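Local atomic coordinates of flagellar biosynthesis protein FlhA (Bacillus subtilis, PDB entry 3MIX), a protein that takes part in exporting flagellar proteins through the type III secretion system, with this chain being its cytosolic domain. Residues Asp200-Lys203 and Glu204-Val208; Ala248-Gly251 and Lys252-Thr255. All blocks are in the same frame, centred on the assembly; numbering follows the deposited sequence.

Contact 1 (Asp200-Lys203 and Glu204-Val208); sequences DHLK and ESYPV
At the C-terminal end of helix 192-205, where Leu202 and Tyr206 touch, the chain breaks off and at once begins helix 207-213, a tight helix-to-helix turn with Tyr206 in the N-cap position. The carbonyl of Leu202 closes the first helix with two bonds. Tyr206 N reaches Leu202 O at 2.7 Å, nearly in line with the C=O bond, while Ser205 N approaches the same oxygen at 3.2 Å from above the carbonyl plane. Just before Ser205 in the chain, Glu204 N is shared between two acceptors: His201 O at 3.3 Å and, weakly, Asp200 O. The final turn thus mixes i to i+4 with i to i+3 bonding, as helix ends often do.

The side chains of Leu202 and Tyr206 pack on the side of the turn that faces helix 240-250. With CG swung away from its own N (chi1 -177°), Leu202 brings CD1 to 3.6 Å from Tyr206 CD1, meeting the ring at a slant; Leu202 O lies at the edge of that ring, in its plane. Val241 of helix 240-250 touches both side chains, and Leu202 also packs on Phe244 and Val210. Pro207 has no N-H to give, so the approach of its CD to Lys203 O, 3.3 Å, is a contact without a hydrogen bond. Pro207 is the first residue of helix 207-213, where a missing backbone N-H costs no bond within that helix.

On the solvent side, His201 and Glu204 are joined through a water. Glu204, extended beyond CG, accepts a hydrogen bond from it at OE2, 2.6 Å away; the water lies in the plane of the His201 ring at its edge, 2.8 Å from ND1.

Contact 2 (Ala248-Gly251 and Lys252-Thr255); sequences ADYG and KLTT
The backbone leaves helix 240-250 through a type I beta turn over 250-253, in which Tyr250 O accepts two N-H groups: Leu253 N at 2.8 Å, from above the carbonyl plane, and Thr254 N at 3.1 Å, nearly in line with the C=O bond (164°), a second bond that widens the turn by one residue. This double grip holds the first turn of the loop against the helix end, before Thr254 swings into an extended conformation. Gly251, buried within the turn, adds a CA-H...O contact to Thr254 O at 3.5 Å.

Tyr250 and Leu253 also touch through their side chains. Leu253 CG lies opposite its own carbonyl carbon (chi1 -61°), and CD1 comes to 4.2 Å from Tyr250 CD1, a loose apolar touch at a slant to the ring. The Tyr250 ring also stacks with that of Tyr263 and packs on Leu260, both of helix 257-267, so the aromatic side chain spans from one helix to the next. Thr254 likewise touches Leu260, and its OG1 bonds Asp256 N just before that helix.

The end of Lys252 leads away from the helix end and reaches it through water. Its chain is extended as far as CE and bends only at its last torsion (chi4 77°), placing the ammonium near two waters. Both accept from Lys252 NZ, at 2.7 and 2.6 Å, and the former lies 3.1 Å from Ala248 O.

Overall arrangement
From the N terminus, the chain first meets contact 1, which closes the turn between helix 192-205 and helix 207-213; after helix 220-232 it enters helix 240-250, whose end contact 2 joins to the loop before helix 257-267. The two are in series, neither nested nor crossed, with centres about 19 Å apart and nearest atoms about 7 Å apart, so they do not touch. Helix 240-250 links them: its start covers contact 1, while its last turn belongs to contact 2. Helix 207-213 also serves both, since it begins within contact 1 and its Glu212 and Val213 touch Ala248 of contact 2.

Contact 1 (Asp200-Lys203 and Glu204-Val208)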
ATOM      1  N   ASP A 200      -6.217   9.676  17.798  1.00 15.32           N
ATOM      2  CA  ASP A 200      -6.040  10.773  18.758  1.00 17.75           C
ATOM      3  C   ASP A 200      -6.194  12.127  18.064  1.00 17.67           C
ATOM      4  O   ASP A 200      -6.793  13.029  18.618  1.00 19.86           O
ATOM      5  CB  ASP A 200      -4.677  10.718  19.470  1.00 18.68           C
ATOM      6  CG  ASP A 200      -4.533   9.525  20.417  1.00 21.34           C
ATOM      7  OD1 ASP A 200      -5.533   8.891  20.812  1.00 23.66           O
ATOM      8  OD2 ASP A 200      -3.378   9.211  20.775  1.00 26.65           O
ATOM      9  N   HIS A 201      -5.648  12.254  16.857  1.00 16.15           N
ATOM     10  CA  HIS A 201      -5.782  13.458  16.029  1.00 15.91           C
ATOM     11  C   HIS A 201      -7.263  13.717  15.702  1.00 15.77           C
ATOM     12  O   HIS A 201      -7.744  14.839  15.837  1.00 16.19           O
ATOM     13  CB  HIS A 201      -4.943  13.285  14.748  1.00 15.20           C
ATOM     14  CG  HIS A 201      -4.884  14.500  13.873  1.00 16.47           C
ATOM     15  ND1 HIS A 201      -4.321  15.693  14.282  1.00 16.91           N
ATOM     16  CD2 HIS A 201      -5.298  14.696  12.595  1.00 15.78           C
ATOM     17  CE1 HIS A 201      -4.401  16.576  13.301  1.00 16.91           C
ATOM     18  NE2 HIS A 201      -4.986  15.995  12.265  1.00 18.14           N
ATOM     19  N   LEU A 202      -7.984  12.660  15.338  1.00 14.57           N
ATOM     20  CA  LEU A 202      -9.412  12.752  15.042  1.00 15.40           C
ATOM     21  C   LEU A 202     -10.202  13.149  16.278  1.00 17.37           C
ATOM     22  O   LEU A 202     -11.182  13.904  16.211  1.00 17.44           O
ATOM     23  CB  LEU A 202      -9.936  11.435  14.455  1.00 13.10           C
ATOM     24  CG  LEU A 202     -11.404  11.417  14.035  1.00 14.28           C
ATOM     25  CD1 LEU A 202     -11.707  12.511  13.008  1.00 12.07           C
ATOM     26  CD2 LEU A 202     -11.772  10.030  13.469  1.00 12.87           C
ATOM     27  N   LYS A 203      -9.734  12.665  17.412  1.00 19.17           N
ATOM     28  CA  LYS A 203     -10.403  12.888  18.688  1.00 22.91           C
ATOM     29  C   LYS A 203     -10.424  14.375  19.071  1.00 24.58           C
ATOM     30  O   LYS A 203     -11.372  14.831  19.695  1.00 26.10           O
ATOM     31  CB  LYS A 203      -9.700  12.066  19.776  1.00 23.36           C
ATOM     32  CG  LYS A 203     -10.553  11.711  20.969  1.00 27.63           C
ATOM     33  CD  LYS A 203      -9.717  11.002  22.042  1.00 31.97           C
ATOM     34  CE  LYS A 203      -9.647   9.503  21.792  1.00 32.63           C
ATOM     35  NZ  LYS A 203      -9.163   8.755  23.004  1.00 37.68           N
ATOM     36  N   GLU A 204      -9.397  15.125  18.672  1.00 25.30           N
ATOM     37  CA  GLU A 204      -9.322  16.577  18.976  1.00 28.03           C
ATOM     38  C   GLU A 204     -10.508  17.366  18.421  1.00 28.01           C
ATOM     39  O   GLU A 204     -10.974  18.300  19.055  1.00 30.22           O
ATOM     40  CB  GLU A 204      -7.993  17.189  18.478  1.00 28.51           C
ATOM     41  CG  GLU A 204      -6.745  16.649  19.204  1.00 31.37           C
ATOM     42  CD  GLU A 204      -5.418  17.118  18.583  1.00 36.63           C
ATOM     43  OE1 GLU A 204      -5.396  18.164  17.878  1.00 38.84           O
ATOM     44  OE2 GLU A 204      -4.391  16.429  18.805  1.00 37.37           O
ATOM     45  N   SER A 205     -11.001  16.973  17.247  1.00 26.00           N
ATOM     46  CA  SER A 205     -12.109  17.675  16.602  1.00 26.45           C
ATOM     47  C   SER A 205     -13.413  16.876  16.630  1.00 25.40           C
ATOM     48  O   SER A 205     -14.525  17.463  16.638  1.00 26.60           O
ATOM     49  CB  SER A 205     -11.712  18.160  15.180  1.00 26.71           C
ATOM     50  OG  SER A 205     -10.600  17.393  14.624  1.00 27.52           O
ATOM     51  N   TYR A 206     -13.288  15.543  16.704  1.00 22.46           N
ATOM     52  CA  TYR A 206     -14.443  14.647  16.707  1.00 20.38           C
ATOM     53  C   TYR A 206     -14.480  13.618  17.868  1.00 20.70           C
ATOM     54  O   TYR A 206     -14.564  12.406  17.630  1.00 18.33           O
ATOM     55  CB  TYR A 206     -14.540  13.927  15.360  1.00 18.98           C
ATOM     56  CG  TYR A 206     -14.710  14.849  14.143  1.00 17.02           C
ATOM     57  CD1 TYR A 206     -13.612  15.496  13.563  1.00 15.40           C
ATOM     58  CD2 TYR A 206     -15.978  15.059  13.578  1.00 16.28           C
ATOM     59  CE1 TYR A 206     -13.776  16.319  12.451  1.00 15.70           C
ATOM     60  CE2 TYR A 206     -16.152  15.868  12.486  1.00 16.56           C
ATOM     61  CZ  TYR A 206     -15.060  16.503  11.919  1.00 16.29           C
ATOM     62  OH  TYR A 206     -15.241  17.309  10.815  1.00 16.79           O
ATOM     63  N   PRO A 207     -14.461  14.095  19.128  1.00 21.95           N
ATOM     64  CA  PRO A 207     -14.418  13.135  20.241  1.00 22.51           C
ATOM     65  C   PRO A 207     -15.689  12.272  20.369  1.00 22.53           C
ATOM     66  O   PRO A 207     -15.609  11.117  20.777  1.00 22.53           O
ATOM     67  CB  PRO A 207     -14.247  14.039  21.477  1.00 24.79           C
ATOM     68  CG  PRO A 207     -14.959  15.335  21.098  1.00 25.22           C
ATOM     69  CD  PRO A 207     -14.629  15.489  19.601  1.00 24.21           C
ATOM     70  N   VAL A 208     -16.853  12.817  20.022  1.00 22.94           N
ATOM     71  CA  VAL A 208     -18.105  12.072  20.139  1.00 22.53           C
ATOM     72  C   VAL A 208     -18.116  10.944  19.116  1.00 21.39           C
ATOM     73  O   VAL A 208     -18.476   9.788  19.424  1.00 21.23           O
ATOM     74  CB  VAL A 208     -19.356  13.018  19.994  1.00 24.82           C
ATOM     75  CG1 VAL A 208     -20.624  12.254  19.585  1.00 23.82           C
ATOM     76  CG2 VAL A 208     -19.597  13.807  21.296  1.00 25.35           C
TER
HETATM   77  O   HOH W   1      -2.895  15.776  16.745  1.00 38.27           O

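Contact 2 (Ala248-Gly251 and Lys252-Thr255)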
ATOM      1  N   ALA A 248     -18.820   3.940  12.592  1.00 13.54           N
ATOM      2  CA  ALA A 248     -19.824   4.150  13.630  1.00 14.82           C
ATOM      3  C   ALA A 248     -21.155   3.519  13.213  1.00 15.93           C
ATOM      4  O   ALA A 248     -21.789   2.868  14.010  1.00 16.98           O
ATOM      5  CB  ALA A 248     -20.020   5.636  13.945  1.00 15.19           C
ATOM      6  N   ASP A 249     -21.510   3.678  11.941  1.00 15.84           N
ATOM      7  CA  ASP A 249     -22.776   3.249  11.396  1.00 18.53           C
ATOM      8  C   ASP A 249     -22.881   1.734  11.269  1.00 19.72           C
ATOM      9  O   ASP A 249     -23.985   1.183  11.276  1.00 21.71           O
ATOM     10  CB  ASP A 249     -22.969   3.869  10.017  1.00 18.17           C
ATOM     11  CG  ASP A 249     -24.365   4.333   9.771  1.00 22.32           C
ATOM     12  OD1 ASP A 249     -24.919   5.058  10.627  1.00 25.70           O
ATOM     13  OD2 ASP A 249     -24.926   3.989   8.705  1.00 25.12           O
ATOM     14  N   TYR A 250     -21.743   1.065  11.135  1.00 19.12           N
ATOM     15  CA  TYR A 250     -21.741  -0.380  10.895  1.00 20.35           C
ATOM     16  C   TYR A 250     -21.104  -1.208  12.023  1.00 20.84           C
ATOM     17  O   TYR A 250     -21.418  -2.374  12.173  1.00 22.30           O
ATOM     18  CB  TYR A 250     -21.101  -0.712   9.548  1.00 18.50           C
ATOM     19  CG  TYR A 250     -21.961  -0.384   8.343  1.00 19.30           C
ATOM     20  CD1 TYR A 250     -22.953  -1.273   7.898  1.00 22.23           C
ATOM     21  CD2 TYR A 250     -21.778   0.812   7.631  1.00 20.58           C
ATOM     22  CE1 TYR A 250     -23.747  -0.987   6.771  1.00 21.51           C
ATOM     23  CE2 TYR A 250     -22.563   1.116   6.506  1.00 19.97           C
ATOM     24  CZ  TYR A 250     -23.532   0.202   6.086  1.00 23.09           C
ATOM     25  OH  TYR A 250     -24.285   0.482   4.979  1.00 27.21           O
ATOM     26  N   GLY A 251     -20.250  -0.587  12.827  1.00 20.95           N
ATOM     27  CA  GLY A 251     -19.494  -1.280  13.876  1.00 22.23           C
ATOM     28  C   GLY A 251     -20.317  -2.119  14.852  1.00 25.29           C
ATOM     29  O   GLY A 251     -19.803  -3.097  15.419  1.00 25.93           O
ATOM     30  N   LYS A 252     -21.570  -1.739  15.069  1.00 27.09           N
ATOM     31  CA  LYS A 252     -22.445  -2.480  15.979  1.00 30.65           C
ATOM     32  C   LYS A 252     -23.119  -3.673  15.300  1.00 31.67           C
ATOM     33  O   LYS A 252     -23.641  -4.563  15.964  1.00 33.53           O
ATOM     34  CB  LYS A 252     -23.485  -1.556  16.636  1.00 32.21           C
ATOM     35  CG  LYS A 252     -22.903  -0.796  17.843  1.00 35.02           C
ATOM     36  CD  LYS A 252     -23.871   0.228  18.427  1.00 40.43           C
ATOM     37  CE  LYS A 252     -23.196   1.053  19.535  1.00 41.88           C
ATOM     38  NZ  LYS A 252     -22.267   2.118  19.031  1.00 40.72           N
ATOM     39  N   LEU A 253     -23.085  -3.678  13.977  1.00 31.07           N
ATOM     40  CA  LEU A 253     -23.699  -4.722  13.176  1.00 32.27           C
ATOM     41  C   LEU A 253     -22.656  -5.771  12.821  1.00 31.41           C
ATOM     42  O   LEU A 253     -23.000  -6.914  12.567  1.00 33.06           O
ATOM     43  CB  LEU A 253     -24.316  -4.134  11.891  1.00 32.20           C
ATOM     44  CG  LEU A 253     -25.431  -3.077  12.020  1.00 34.34           C
ATOM     45  CD1 LEU A 253     -25.865  -2.536  10.648  1.00 35.27           C
ATOM     46  CD2 LEU A 253     -26.644  -3.606  12.810  1.00 36.21           C
ATOM     47  N   THR A 254     -21.386  -5.370  12.808  1.00 29.23           N
ATOM     48  CA  THR A 254     -20.280  -6.259  12.457  1.00 28.24           C
ATOM     49  C   THR A 254     -18.933  -5.685  12.877  1.00 26.45           C
ATOM     50  O   THR A 254     -18.693  -4.469  12.756  1.00 24.42           O
ATOM     51  CB  THR A 254     -20.236  -6.586  10.925  1.00 28.23           C
ATOM     52  OG1 THR A 254     -19.133  -7.448  10.672  1.00 28.25           O
ATOM     53  CG2 THR A 254     -20.046  -5.337  10.066  1.00 27.50           C
ATOM     54  N   THR A 255     -18.050  -6.562  13.357  1.00 26.14           N
ATOM     55  CA  THR A 255     -16.662  -6.182  13.614  1.00 24.54           C
ATOM     56  C   THR A 255     -15.719  -6.803  12.596  1.00 23.44           C
ATOM     57  O   THR A 255     -14.485  -6.666  12.709  1.00 22.67           O
ATOM     58  CB  THR A 255     -16.196  -6.533  15.049  1.00 25.38           C
ATOM     59  OG1 THR A 255     -16.171  -7.961  15.203  1.00 29.32           O
ATOM     60  CG2 THR A 255     -17.122  -5.916  16.099  1.00 25.55           C
TER
HETATM   61  O   HOH W   2     -20.754   2.224  16.846  1.00  9.13           O
HETATM   62  O   HOH W   3     -23.345   3.355  17.039  1.00 36.40           O